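PDB 6AK1: dimethyl-sulfide monooxygenase from Hyphomicrobium sulfonivorans, which oxidises dimethyl sulfide to methanethiol and formaldehyde with NADH and oxygen, an FMN-dependent first step in breaking down this sulfide. Local coordinates for residues 6-11 / 276-281; 49-54 / 406-411; 307-312 / 318-323. One frame throughout, in Å; residues are numbered along the deposited sequence.

Contact 1 of 3, residues 6-11 / 276-281; sequences VLNAFD and KIFMLL
Val6 and Phe278 meet in the interior of a TIM barrel, the fold of the luciferase-like monooxygenases, and illustrate how strands that are not bonded to each other still touch through the side chains turned inward. Strands 6-12 and 276-284 both pair with strand 393-397; the axes of the two segments pass 8.8 Å apart at 48°, so side chains span the distance. Phe278 has the largest single share of the contact. Its CB, with CG placed opposite the carbonyl carbon (chi1 -50°), sends the ring toward strand 6-12. Phe278 CG, CD2 and CE2 lie under Asn8 ND2, which stands 3.5 Å above the ring plane, displaced toward the rim, while the amide plane is turned 73° from that of the ring. Lys276 O lies over the centre of the opposite face. Val6 CG1 brushes Phe278 CD1 at 4.1 Å and comes obliquely to Phe278 CE1, 3.4 Å away; CZ, the tip, is shared by Val6 CG1 and Asn8 ND2. Asn8 ND2 also hydrogen-bonds Asn395 OD1 on the intervening strand. Further along, Phe10 meets Leu280; the side chain of Phe10 is about 7 Å from that of Thr104, which probably binds FMN, as in relatives, and Phe245 packs against the Phe10 ring edge-to-face. Here a single methyl makes the junction: Leu280 CD1 approaches Phe10 CD2 to 3.9 Å.

Contact 2 of 3, residues 49-54 / 406-411; sequences GCFDCL and TDFIDY
Phe51 and Gly49 receive two consecutive residues of helix 403-418, Phe408 and Ile409, in a worked example of a late barrel helix packing on the turn that links an early helix to its strand. The aromatic component is a pair of phenylalanines with planes at 89° and centroids 5.8 Å apart. Phe408 CD1 comes to the edge of the Phe51 ring, close to its plane, and lies 3.6 Å from Phe51 CZ. Phe408 reaches that position because its CG lies opposite the backbone N (chi1 -162°).

The aliphatic component belongs to Ile409. Its CG1 touches Phe51 CE1 at 3.8 Å, while CG2 rests on Gly49 CA at 3.7 Å and CD1 lies against the same glycine's N and CA. A CB on Gly49 would come within 2.6 Å of Ile409 CG1, so the fit probably relies on the lack of a side chain. Just beyond, Cys50, with its positive phi, is the C-prime residue of the Schellman motif ending helix 36-48.

Charged groups lie outside this apolar patch: Asp410 OD1 forms a salt bridge with Arg48. The interface, apolar apart from the glycine backbone it rests on, depends on shape and burial rather than on directional bonds between the segments.

Contact 3 of 3, residues 307-312 / 318-323; sequences GMLALY and IDFAKL
Phe320 is laid against Leu309 and Tyr312, one helical turn apart on helix 305-316, by the loop that turns back along the helix. The motif, a helix followed by a loop with a short 3-10 turn (320-322), lies between barrel strands 276-284 and 370-372, away from the residues likely to bind FMN. The apolar contacts come first. Leu309 CD2 sits over one face of the Phe320 ring in a CH-pi contact, 3.8 Å from the centroid and 29° off the normal. With CG opposite the carbonyl carbon (chi1 -67°), Leu309 extends this methyl across the ring. Tyr312 touches more lightly, its CD2 being 4.1 Å from Phe320 CZ, which approaches the tyrosine near its ring plane. The tyrosine hydroxyl is held elsewhere, by Gly366 O, and Val355 and Leu337 also pack on Phe320. With an alanine in place of Phe320, Leu309 CD2 would probably lose its aromatic face and a gap would open beside Tyr312.

The polar contacts run through one water. It donates to Leu309 O at 2.9 Å and to Ile318 O, and accepts from Phe320 N. Asp319 adds an Asx turn: its OD1 receives Ala321 N at 3.0 Å from above the carboxylate plane, and also Arg67 N. The chemistry is divided: side chains supply the apolar contact, while the water bonds one helix carbonyl and two loop backbone groups, bridging segments that share no direct hydrogen bond.

In the fold
Contacts 1 and 2 share the barrel sheet: strands 6-12 and 53-57 are neighbours, and they touch where Leu7 O meets Asp52 N and Ala9 N meets Cys53 O, both probable hydrogen bonds. Contact 1 lies deepest, about 9 Å from the chain centre, and joins strands from inside; contact 2, at about 17 Å, seats an outer helix on the turn before a strand. Contact 3, centred about 25 Å out, lies toward the periphery, though its two aromatic residues are buried, and is nested within the loop closed by contact 2. Its water-bridged backbone and partly exposed leucine contrast with the buried, mostly apolar packing of the other two, although aromatic rings take part in all three.

Contact 1 of 3, residues 6-11 / 276-281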
ATOM      1  N   VAL A   6       7.842 -11.533   5.117  1.00 24.11           N
ATOM      2  CA  VAL A   6       7.517 -10.152   5.459  1.00 24.59           C
ATOM      3  C   VAL A   6       6.063 -10.088   5.912  1.00 26.79           C
ATOM      4  O   VAL A   6       5.158 -10.539   5.199  1.00 26.61           O
ATOM      5  CB  VAL A   6       7.773  -9.219   4.261  1.00 25.86           C
ATOM      6  CG1 VAL A   6       7.202  -7.827   4.533  1.00 28.92           C
ATOM      7  CG2 VAL A   6       9.269  -9.127   3.966  1.00 24.56           C
ATOM      8  N   LEU A   7       5.828  -9.522   7.097  1.00 23.78           N
ATOM      9  CA  LEU A   7       4.489  -9.448   7.676  1.00 23.66           C
ATOM     10  C   LEU A   7       4.034  -7.995   7.723  1.00 24.40           C
ATOM     11  O   LEU A   7       4.652  -7.171   8.403  1.00 24.35           O
ATOM     12  CB  LEU A   7       4.476 -10.058   9.075  1.00 22.22           C
ATOM     13  CG  LEU A   7       4.968 -11.505   9.107  1.00 22.03           C
ATOM     14  CD1 LEU A   7       5.140 -11.993  10.540  1.00 20.32           C
ATOM     15  CD2 LEU A   7       4.039 -12.418   8.302  1.00 19.84           C
ATOM     16  N   ASN A   8       2.966  -7.684   6.994  1.00 24.98           N
ATOM     17  CA  ASN A   8       2.367  -6.358   6.976  1.00 23.46           C
ATOM     18  C   ASN A   8       0.917  -6.447   7.431  1.00 25.76           C
ATOM     19  O   ASN A   8       0.207  -7.404   7.086  1.00 21.52           O
ATOM     20  CB  ASN A   8       2.379  -5.732   5.567  1.00 22.63           C
ATOM     21  CG  ASN A   8       3.767  -5.419   5.051  1.00 24.90           C
ATOM     22  OD1 ASN A   8       4.741  -5.336   5.800  1.00 25.27           O
ATOM     23  ND2 ASN A   8       3.853  -5.205   3.749  1.00 34.98           N
ATOM     24  N   ALA A   9       0.466  -5.430   8.169  1.00 17.83           N
ATOM     25  CA  ALA A   9      -0.955  -5.270   8.434  1.00 23.35           C
ATOM     26  C   ALA A   9      -1.557  -4.350   7.379  1.00 22.09           C
ATOM     27  O   ALA A   9      -1.048  -3.254   7.131  1.00 22.69           O
ATOM     28  CB  ALA A   9      -1.214  -4.712   9.837  1.00 21.51           C
ATOM     29  N   PHE A  10      -2.626  -4.811   6.756  1.00 20.29           N
ATOM     30  CA  PHE A  10      -3.377  -4.054   5.768  1.00 21.39           C
ATOM     31  C   PHE A  10      -4.570  -3.423   6.482  1.00 22.74           C
ATOM     32  O   PHE A  10      -5.353  -4.128   7.140  1.00 23.25           O
ATOM     33  CB  PHE A  10      -3.804  -4.996   4.639  1.00 20.69           C
ATOM     34  CG  PHE A  10      -4.317  -4.322   3.398  1.00 22.90           C
ATOM     35  CD1 PHE A  10      -3.677  -3.215   2.856  1.00 23.64           C
ATOM     36  CD2 PHE A  10      -5.421  -4.846   2.733  1.00 23.02           C
ATOM     37  CE1 PHE A  10      -4.159  -2.613   1.695  1.00 26.77           C
ATOM     38  CE2 PHE A  10      -5.905  -4.257   1.561  1.00 26.43           C
ATOM     39  CZ  PHE A  10      -5.278  -3.136   1.047  1.00 22.80           C
ATOM     40  N   ASP A  11      -4.691  -2.102   6.380  1.00 19.23           N
ATOM     41  CA  ASP A  11      -5.771  -1.363   7.025  1.00 21.32           C
ATOM     42  C   ASP A  11      -6.145  -0.185   6.122  1.00 20.37           C
ATOM     43  O   ASP A  11      -5.573   0.005   5.049  1.00 19.91           O
ATOM     44  CB  ASP A  11      -5.356  -0.914   8.439  1.00 18.68           C
ATOM     45  CG  ASP A  11      -6.543  -0.800   9.415  1.00 17.69           C
ATOM     46  OD1 ASP A  11      -7.648  -0.375   9.033  1.00 21.34           O
ATOM     47  OD2 ASP A  11      -6.368  -1.110  10.599  1.00 19.30           O
ATOM     48  N   LYS A 276      10.034  -6.531  -3.550  1.00 23.27           N
ATOM     49  CA  LYS A 276       9.442  -7.440  -2.585  1.00 23.11           C
ATOM     50  C   LYS A 276       7.954  -7.515  -2.883  1.00 27.39           C
ATOM     51  O   LYS A 276       7.305  -6.480  -3.048  1.00 28.15           O
ATOM     52  CB  LYS A 276       9.703  -6.967  -1.159  1.00 29.08           C
ATOM     53  CG  LYS A 276      11.151  -6.614  -0.907  1.00 24.66           C
ATOM     54  CD  LYS A 276      12.050  -7.811  -1.157  1.00 29.56           C
ATOM     55  CE  LYS A 276      13.510  -7.374  -1.245  1.00 33.57           C
ATOM     56  NZ  LYS A 276      14.442  -8.529  -1.397  1.00 39.03           N
ATOM     57  N   ILE A 277       7.424  -8.732  -2.995  1.00 22.86           N
ATOM     58  CA  ILE A 277       6.071  -8.952  -3.492  1.00 25.12           C
ATOM     59  C   ILE A 277       5.181  -9.373  -2.323  1.00 26.96           C
ATOM     60  O   ILE A 277       5.451 -10.369  -1.642  1.00 25.54           O
ATOM     61  CB  ILE A 277       6.052  -9.992  -4.624  1.00 23.63           C
ATOM     62  CG1 ILE A 277       6.947  -9.524  -5.781  1.00 21.83           C
ATOM     63  CG2 ILE A 277       4.637 -10.225  -5.099  1.00 24.61           C
ATOM     64  CD1 ILE A 277       7.031 -10.486  -6.952  1.00 25.47           C
ATOM     65  N   PHE A 278       4.121  -8.614  -2.093  1.00 21.60           N
ATOM     66  CA  PHE A 278       3.203  -8.855  -0.994  1.00 23.58           C
ATOM     67  C   PHE A 278       1.840  -9.168  -1.580  1.00 24.38           C
ATOM     68  O   PHE A 278       1.372  -8.456  -2.476  1.00 28.91           O
ATOM     69  CB  PHE A 278       3.107  -7.635  -0.066  1.00 25.57           C
ATOM     70  CG  PHE A 278       4.432  -7.102   0.371  1.00 25.57           C
ATOM     71  CD1 PHE A 278       5.419  -7.962   0.822  1.00 28.08           C
ATOM     72  CD2 PHE A 278       4.701  -5.736   0.319  1.00 30.38           C
ATOM     73  CE1 PHE A 278       6.666  -7.468   1.229  1.00 31.60           C
ATOM     74  CE2 PHE A 278       5.935  -5.230   0.731  1.00 30.28           C
ATOM     75  CZ  PHE A 278       6.923  -6.101   1.181  1.00 28.73           C
ATOM     76  N   MET A 279       1.203 -10.215  -1.083  1.00 22.20           N
ATOM     77  CA  MET A 279      -0.101 -10.599  -1.588  1.00 24.81           C
ATOM     78  C   MET A 279      -1.157 -10.334  -0.529  1.00 21.81           C
ATOM     79  O   MET A 279      -0.898 -10.425   0.668  1.00 21.69           O
ATOM     80  CB  MET A 279      -0.135 -12.077  -2.000  1.00 23.24           C
ATOM     81  CG  MET A 279       0.190 -13.046  -0.867  1.00 24.59           C
ATOM     82  SD  MET A 279      -0.044 -14.783  -1.304  1.00 24.57           S
ATOM     83  CE  MET A 279      -1.823 -14.955  -1.102  1.00 22.76           C
ATOM     84  N   LEU A 280      -2.350 -10.000  -0.985  1.00 21.62           N
ATOM     85  CA  LEU A 280      -3.483  -9.845  -0.090  1.00 21.99           C
ATOM     86  C   LEU A 280      -3.896 -11.211   0.458  1.00 23.37           C
ATOM     87  O   LEU A 280      -3.970 -12.194  -0.286  1.00 23.77           O
ATOM     88  CB  LEU A 280      -4.640  -9.172  -0.828  1.00 18.37           C
ATOM     89  CG  LEU A 280      -6.011  -9.167  -0.141  1.00 24.75           C
ATOM     90  CD1 LEU A 280      -5.926  -8.302   1.089  1.00 22.99           C
ATOM     91  CD2 LEU A 280      -7.075  -8.643  -1.077  1.00 19.55           C
ATOM     92  N   LEU A 281      -4.147 -11.268   1.765  1.00 19.47           N
ATOM     93  CA  LEU A 281      -4.542 -12.496   2.440  1.00 22.06           C
ATOM     94  C   LEU A 281      -5.253 -12.128   3.731  1.00 24.50           C
ATOM     95  O   LEU A 281      -4.840 -11.193   4.431  1.00 22.52           O
ATOM     96  CB  LEU A 281      -3.344 -13.398   2.756  1.00 19.79           C
ATOM     97  CG  LEU A 281      -3.646 -14.770   3.379  1.00 23.92           C
ATOM     98  CD1 LEU A 281      -4.426 -15.698   2.399  1.00 24.91           C
ATOM     99  CD2 LEU A 281      -2.361 -15.431   3.787  1.00 19.84           C
TER

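Contact 2 of 3, residues 49-54 / 406-411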
ATOM      1  N   GLY A  49       4.582  -7.935  17.745  1.00 29.50           N
ATOM      2  CA  GLY A  49       4.798  -9.046  16.844  1.00 25.36           C
ATOM      3  C   GLY A  49       5.862  -8.827  15.791  1.00 30.28           C
ATOM      4  O   GLY A  49       5.990  -9.669  14.894  1.00 31.36           O
ATOM      5  N   CYS A  50       6.610  -7.716  15.854  1.00 30.44           N
ATOM      6  CA  CYS A  50       7.705  -7.406  14.916  1.00 27.59           C
ATOM      7  C   CYS A  50       7.236  -7.408  13.457  1.00 27.52           C
ATOM      8  O   CYS A  50       7.971  -7.798  12.542  1.00 25.69           O
ATOM      9  CB  CYS A  50       8.888  -8.366  15.106  1.00 29.21           C
ATOM     10  SG  CYS A  50       9.793  -8.193  16.674  1.00 35.56           S
ATOM     11  N   PHE A  51       5.999  -6.964  13.231  1.00 24.84           N
ATOM     12  CA  PHE A  51       5.523  -6.767  11.865  1.00 23.09           C
ATOM     13  C   PHE A  51       6.380  -5.720  11.155  1.00 23.96           C
ATOM     14  O   PHE A  51       6.876  -4.767  11.765  1.00 21.06           O
ATOM     15  CB  PHE A  51       4.056  -6.316  11.862  1.00 21.18           C
ATOM     16  CG  PHE A  51       3.053  -7.448  11.821  1.00 26.85           C
ATOM     17  CD1 PHE A  51       3.202  -8.572  12.627  1.00 24.14           C
ATOM     18  CD2 PHE A  51       1.949  -7.376  10.978  1.00 21.93           C
ATOM     19  CE1 PHE A  51       2.272  -9.599  12.591  1.00 24.50           C
ATOM     20  CE2 PHE A  51       1.005  -8.401  10.939  1.00 26.10           C
ATOM     21  CZ  PHE A  51       1.162  -9.514  11.749  1.00 22.50           C
ATOM     22  N   ASP A  52       6.535  -5.889   9.844  1.00 23.03           N
ATOM     23  CA  ASP A  52       7.350  -4.945   9.088  1.00 24.74           C
ATOM     24  C   ASP A  52       6.660  -3.594   8.920  1.00 25.09           C
ATOM     25  O   ASP A  52       7.318  -2.550   9.015  1.00 21.01           O
ATOM     26  CB  ASP A  52       7.713  -5.540   7.734  1.00 21.16           C
ATOM     27  CG  ASP A  52       8.694  -6.698   7.869  1.00 25.03           C
ATOM     28  OD1 ASP A  52       8.227  -7.849   8.023  1.00 25.68           O
ATOM     29  OD2 ASP A  52       9.925  -6.451   7.852  1.00 23.45           O
ATOM     30  N   CYS A  53       5.346  -3.581   8.686  1.00 22.39           N
ATOM     31  CA  CYS A  53       4.746  -2.368   8.156  1.00 22.11           C
ATOM     32  C   CYS A  53       3.236  -2.367   8.372  1.00 23.60           C
ATOM     33  O   CYS A  53       2.588  -3.416   8.294  1.00 23.36           O
ATOM     34  CB  CYS A  53       5.094  -2.227   6.658  1.00 24.94           C
ATOM     35  SG  CYS A  53       4.612  -0.664   5.894  1.00 38.26           S
ATOM     36  N   LEU A  54       2.684  -1.171   8.637  1.00 22.19           N
ATOM     37  CA  LEU A  54       1.244  -0.922   8.567  1.00 23.00           C
ATOM     38  C   LEU A  54       0.937  -0.281   7.212  1.00 21.25           C
ATOM     39  O   LEU A  54       1.334   0.855   6.948  1.00 24.91           O
ATOM     40  CB  LEU A  54       0.780  -0.029   9.715  1.00 19.58           C
ATOM     41  CG  LEU A  54      -0.693   0.406   9.737  1.00 19.63           C
ATOM     42  CD1 LEU A  54      -1.656  -0.752   9.998  1.00 17.87           C
ATOM     43  CD2 LEU A  54      -0.903   1.511  10.770  1.00 19.68           C
ATOM     44  N   THR A 406      -3.877  -9.328  16.378  1.00 22.09           N
ATOM     45  CA  THR A 406      -3.581  -9.954  17.664  1.00 23.26           C
ATOM     46  C   THR A 406      -3.584 -11.477  17.568  1.00 24.56           C
ATOM     47  O   THR A 406      -2.691 -12.138  18.114  1.00 24.26           O
ATOM     48  CB  THR A 406      -4.587  -9.478  18.711  1.00 26.53           C
ATOM     49  OG1 THR A 406      -4.464  -8.059  18.862  1.00 25.16           O
ATOM     50  CG2 THR A 406      -4.315 -10.147  20.066  1.00 25.78           C
ATOM     51  N   ASP A 407      -4.579 -12.057  16.883  1.00 21.85           N
ATOM     52  CA  ASP A 407      -4.607 -13.513  16.727  1.00 23.10           C
ATOM     53  C   ASP A 407      -3.414 -14.006  15.910  1.00 26.61           C
ATOM     54  O   ASP A 407      -2.805 -15.033  16.243  1.00 24.65           O
ATOM     55  CB  ASP A 407      -5.908 -13.964  16.059  1.00 24.02           C
ATOM     56  CG  ASP A 407      -7.081 -14.011  17.010  1.00 28.92           C
ATOM     57  OD1 ASP A 407      -6.878 -13.883  18.242  1.00 31.55           O
ATOM     58  OD2 ASP A 407      -8.218 -14.195  16.509  1.00 28.00           O
ATOM     59  N   PHE A 408      -3.073 -13.299  14.827  1.00 21.52           N
ATOM     60  CA  PHE A 408      -1.891 -13.673  14.054  1.00 23.44           C
ATOM     61  C   PHE A 408      -0.642 -13.681  14.924  1.00 21.29           C
ATOM     62  O   PHE A 408       0.146 -14.633  14.892  1.00 23.82           O
ATOM     63  CB  PHE A 408      -1.694 -12.730  12.869  1.00 20.77           C
ATOM     64  CG  PHE A 408      -0.785 -13.291  11.816  1.00 20.23           C
ATOM     65  CD1 PHE A 408       0.579 -13.101  11.893  1.00 17.04           C
ATOM     66  CD2 PHE A 408      -1.304 -14.048  10.764  1.00 21.49           C
ATOM     67  CE1 PHE A 408       1.421 -13.632  10.944  1.00 20.37           C
ATOM     68  CE2 PHE A 408      -0.460 -14.582   9.803  1.00 19.60           C
ATOM     69  CZ  PHE A 408       0.899 -14.376   9.894  1.00 17.20           C
ATOM     70  N   ILE A 409      -0.440 -12.619  15.706  1.00 23.94           N
ATOM     71  CA  ILE A 409       0.740 -12.556  16.562  1.00 25.10           C
ATOM     72  C   ILE A 409       0.721 -13.682  17.594  1.00 22.46           C
ATOM     73  O   ILE A 409       1.727 -14.363  17.801  1.00 23.72           O
ATOM     74  CB  ILE A 409       0.841 -11.172  17.225  1.00 25.68           C
ATOM     75  CG1 ILE A 409       0.993 -10.095  16.146  1.00 23.81           C
ATOM     76  CG2 ILE A 409       2.016 -11.125  18.223  1.00 24.71           C
ATOM     77  CD1 ILE A 409       0.918  -8.666  16.685  1.00 26.48           C
ATOM     78  N   ASP A 410      -0.427 -13.922  18.225  1.00 24.53           N
ATOM     79  CA  ASP A 410      -0.480 -14.891  19.321  1.00 26.80           C
ATOM     80  C   ASP A 410      -0.347 -16.332  18.828  1.00 26.31           C
ATOM     81  O   ASP A 410       0.352 -17.141  19.448  1.00 25.50           O
ATOM     82  CB  ASP A 410      -1.783 -14.719  20.109  1.00 25.41           C
ATOM     83  CG  ASP A 410      -1.838 -13.387  20.854  1.00 27.05           C
ATOM     84  OD1 ASP A 410      -0.789 -12.739  21.002  1.00 27.91           O
ATOM     85  OD2 ASP A 410      -2.929 -12.991  21.292  1.00 28.23           O
ATOM     86  N   TYR A 411      -1.026 -16.679  17.737  1.00 25.42           N
ATOM     87  CA  TYR A 411      -1.153 -18.068  17.303  1.00 24.84           C
ATOM     88  C   TYR A 411      -0.192 -18.460  16.187  1.00 27.82           C
ATOM     89  O   TYR A 411       0.235 -19.615  16.143  1.00 30.64           O
ATOM     90  CB  TYR A 411      -2.567 -18.352  16.803  1.00 25.02           C
ATOM     91  CG  TYR A 411      -3.676 -18.331  17.823  1.00 25.78           C
ATOM     92  CD1 TYR A 411      -3.867 -19.399  18.687  1.00 25.12           C
ATOM     93  CD2 TYR A 411      -4.577 -17.273  17.871  1.00 24.33           C
ATOM     94  CE1 TYR A 411      -4.895 -19.397  19.593  1.00 24.06           C
ATOM     95  CE2 TYR A 411      -5.615 -17.263  18.776  1.00 29.50           C
ATOM     96  CZ  TYR A 411      -5.770 -18.340  19.636  1.00 29.96           C
ATOM     97  OH  TYR A 411      -6.806 -18.364  20.542  1.00 32.43           O
TER

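Contact 3 of 3, residues 307-312 / 318-323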
ATOM      1  N   GLY A 307     -23.426  -5.014   1.542  1.00 28.27           N
ATOM      2  CA  GLY A 307     -22.191  -4.257   1.664  1.00 22.20           C
ATOM      3  C   GLY A 307     -21.079  -4.783   0.768  1.00 25.89           C
ATOM      4  O   GLY A 307     -20.300  -4.003   0.206  1.00 24.99           O
ATOM      5  N   MET A 308     -20.975  -6.108   0.630  1.00 20.91           N
ATOM      6  CA  MET A 308     -19.959  -6.657  -0.263  1.00 22.98           C
ATOM      7  C   MET A 308     -20.321  -6.436  -1.730  1.00 23.05           C
ATOM      8  O   MET A 308     -19.431  -6.346  -2.585  1.00 21.53           O
ATOM      9  CB  MET A 308     -19.750  -8.145   0.026  1.00 23.78           C
ATOM     10  CG  MET A 308     -18.575  -8.770  -0.718  1.00 25.63           C
ATOM     11  SD  MET A 308     -17.001  -7.854  -0.575  1.00 26.25           S
ATOM     12  CE  MET A 308     -16.712  -7.914   1.196  1.00 26.50           C
ATOM     13  N   LEU A 309     -21.617  -6.336  -2.043  1.00 24.43           N
ATOM     14  CA  LEU A 309     -22.021  -6.017  -3.409  1.00 22.48           C
ATOM     15  C   LEU A 309     -21.674  -4.580  -3.773  1.00 24.82           C
ATOM     16  O   LEU A 309     -21.344  -4.290  -4.932  1.00 22.59           O
ATOM     17  CB  LEU A 309     -23.519  -6.271  -3.586  1.00 23.13           C
ATOM     18  CG  LEU A 309     -23.872  -7.757  -3.485  1.00 26.34           C
ATOM     19  CD1 LEU A 309     -25.382  -7.972  -3.578  1.00 30.68           C
ATOM     20  CD2 LEU A 309     -23.148  -8.537  -4.559  1.00 23.64           C
ATOM     21  N   ALA A 310     -21.753  -3.661  -2.805  1.00 20.88           N
ATOM     22  CA  ALA A 310     -21.292  -2.306  -3.065  1.00 20.07           C
ATOM     23  C   ALA A 310     -19.808  -2.299  -3.388  1.00 19.57           C
ATOM     24  O   ALA A 310     -19.373  -1.621  -4.324  1.00 22.81           O
ATOM     25  CB  ALA A 310     -21.591  -1.396  -1.869  1.00 23.92           C
ATOM     26  N   LEU A 311     -19.012  -3.055  -2.626  1.00 21.47           N
ATOM     27  CA  LEU A 311     -17.571  -3.078  -2.863  1.00 23.15           C
ATOM     28  C   LEU A 311     -17.255  -3.731  -4.197  1.00 23.33           C
ATOM     29  O   LEU A 311     -16.457  -3.201  -4.981  1.00 23.75           O
ATOM     30  CB  LEU A 311     -16.848  -3.809  -1.723  1.00 21.16           C
ATOM     31  CG  LEU A 311     -16.748  -3.128  -0.348  1.00 24.18           C
ATOM     32  CD1 LEU A 311     -16.200  -4.095   0.691  1.00 24.78           C
ATOM     33  CD2 LEU A 311     -15.889  -1.846  -0.413  1.00 19.42           C
ATOM     34  N   TYR A 312     -17.890  -4.873  -4.473  1.00 22.76           N
ATOM     35  CA  TYR A 312     -17.753  -5.524  -5.775  1.00 25.25           C
ATOM     36  C   TYR A 312     -18.079  -4.565  -6.909  1.00 23.94           C
ATOM     37  O   TYR A 312     -17.341  -4.494  -7.900  1.00 26.98           O
ATOM     38  CB  TYR A 312     -18.655  -6.758  -5.841  1.00 26.47           C
ATOM     39  CG  TYR A 312     -18.009  -8.014  -5.295  1.00 29.17           C
ATOM     40  CD1 TYR A 312     -17.020  -7.944  -4.313  1.00 29.98           C
ATOM     41  CD2 TYR A 312     -18.369  -9.273  -5.774  1.00 33.23           C
ATOM     42  CE1 TYR A 312     -16.415  -9.102  -3.812  1.00 25.01           C
ATOM     43  CE2 TYR A 312     -17.769 -10.436  -5.280  1.00 39.09           C
ATOM     44  CZ  TYR A 312     -16.790 -10.336  -4.303  1.00 36.00           C
ATOM     45  OH  TYR A 312     -16.185 -11.469  -3.815  1.00 37.05           O
ATOM     46  N   ILE A 318     -19.405  -4.073 -12.016  1.00 30.52           N
ATOM     47  CA  ILE A 318     -20.631  -4.820 -12.262  1.00 28.20           C
ATOM     48  C   ILE A 318     -21.649  -4.479 -11.185  1.00 29.55           C
ATOM     49  O   ILE A 318     -21.376  -4.643  -9.991  1.00 30.59           O
ATOM     50  CB  ILE A 318     -20.361  -6.326 -12.297  1.00 32.17           C
ATOM     51  CG1 ILE A 318     -19.403  -6.658 -13.435  1.00 30.97           C
ATOM     52  CG2 ILE A 318     -21.674  -7.088 -12.412  1.00 33.71           C
ATOM     53  CD1 ILE A 318     -18.690  -7.960 -13.205  1.00 39.67           C
ATOM     54  N   ASP A 319     -22.828  -4.021 -11.608  1.00 26.18           N
ATOM     55  CA  ASP A 319     -23.940  -3.734 -10.704  1.00 25.68           C
ATOM     56  C   ASP A 319     -24.717  -5.028 -10.501  1.00 33.95           C
ATOM     57  O   ASP A 319     -25.493  -5.445 -11.369  1.00 39.22           O
ATOM     58  CB  ASP A 319     -24.818  -2.622 -11.266  1.00 25.73           C
ATOM     59  CG  ASP A 319     -26.060  -2.375 -10.432  1.00 32.18           C
ATOM     60  OD1 ASP A 319     -26.124  -2.846  -9.267  1.00 28.35           O
ATOM     61  OD2 ASP A 319     -26.982  -1.705 -10.950  1.00 34.80           O
ATOM     62  N   PHE A 320     -24.514  -5.670  -9.347  1.00 28.04           N
ATOM     63  CA  PHE A 320     -25.192  -6.935  -9.077  1.00 29.68           C
ATOM     64  C   PHE A 320     -26.709  -6.809  -8.987  1.00 27.70           C
ATOM     65  O   PHE A 320     -27.387  -7.838  -8.957  1.00 30.30           O
ATOM     66  CB  PHE A 320     -24.654  -7.558  -7.785  1.00 28.36           C
ATOM     67  CG  PHE A 320     -23.488  -8.482  -7.998  1.00 30.80           C
ATOM     68  CD1 PHE A 320     -22.276  -7.999  -8.463  1.00 26.74           C
ATOM     69  CD2 PHE A 320     -23.606  -9.845  -7.739  1.00 29.03           C
ATOM     70  CE1 PHE A 320     -21.195  -8.856  -8.665  1.00 27.51           C
ATOM     71  CE2 PHE A 320     -22.531 -10.701  -7.932  1.00 30.42           C
ATOM     72  CZ  PHE A 320     -21.323 -10.204  -8.405  1.00 28.36           C
ATOM     73  N   ALA A 321     -27.268  -5.598  -8.919  1.00 26.72           N
ATOM     74  CA  ALA A 321     -28.721  -5.490  -8.951  1.00 33.10           C
ATOM     75  C   ALA A 321     -29.301  -5.977 -10.282  1.00 34.51           C
ATOM     76  O   ALA A 321     -30.503  -6.242 -10.359  1.00 34.15           O
ATOM     77  CB  ALA A 321     -29.155  -4.054  -8.672  1.00 27.97           C
ATOM     78  N   LYS A 322     -28.468  -6.119 -11.317  1.00 33.22           N
ATOM     79  CA  LYS A 322     -28.856  -6.650 -12.618  1.00 34.08           C
ATOM     80  C   LYS A 322     -28.750  -8.171 -12.700  1.00 42.10           C
ATOM     81  O   LYS A 322     -29.130  -8.754 -13.723  1.00 40.60           O
ATOM     82  CB  LYS A 322     -27.978  -6.046 -13.723  1.00 35.64           C
ATOM     83  CG  LYS A 322     -27.797  -4.540 -13.675  1.00 39.47           C
ATOM     84  CD  LYS A 322     -29.043  -3.804 -14.090  1.00 36.99           C
ATOM     85  CE  LYS A 322     -28.758  -2.310 -14.185  1.00 38.97           C
ATOM     86  NZ  LYS A 322     -29.978  -1.539 -14.542  1.00 42.67           N
ATOM     87  N   LEU A 323     -28.238  -8.822 -11.664  1.00 37.44           N
ATOM     88  CA  LEU A 323     -27.918 -10.241 -11.705  1.00 37.01           C
ATOM     89  C   LEU A 323     -28.972 -11.039 -10.943  1.00 37.79           C
ATOM     90  O   LEU A 323     -29.927 -10.493 -10.383  1.00 40.75           O
ATOM     91  CB  LEU A 323     -26.518 -10.500 -11.139  1.00 38.47           C
ATOM     92  CG  LEU A 323     -25.316 -10.370 -12.081  1.00 41.73           C
ATOM     93  CD1 LEU A 323     -25.261  -9.022 -12.786  1.00 38.53           C
ATOM     94  CD2 LEU A 323     -24.031 -10.607 -11.310  1.00 35.46           C
TER
HETATM   95  O   HOH W   1     -22.667  -4.619  -7.479  1.00 27.18           O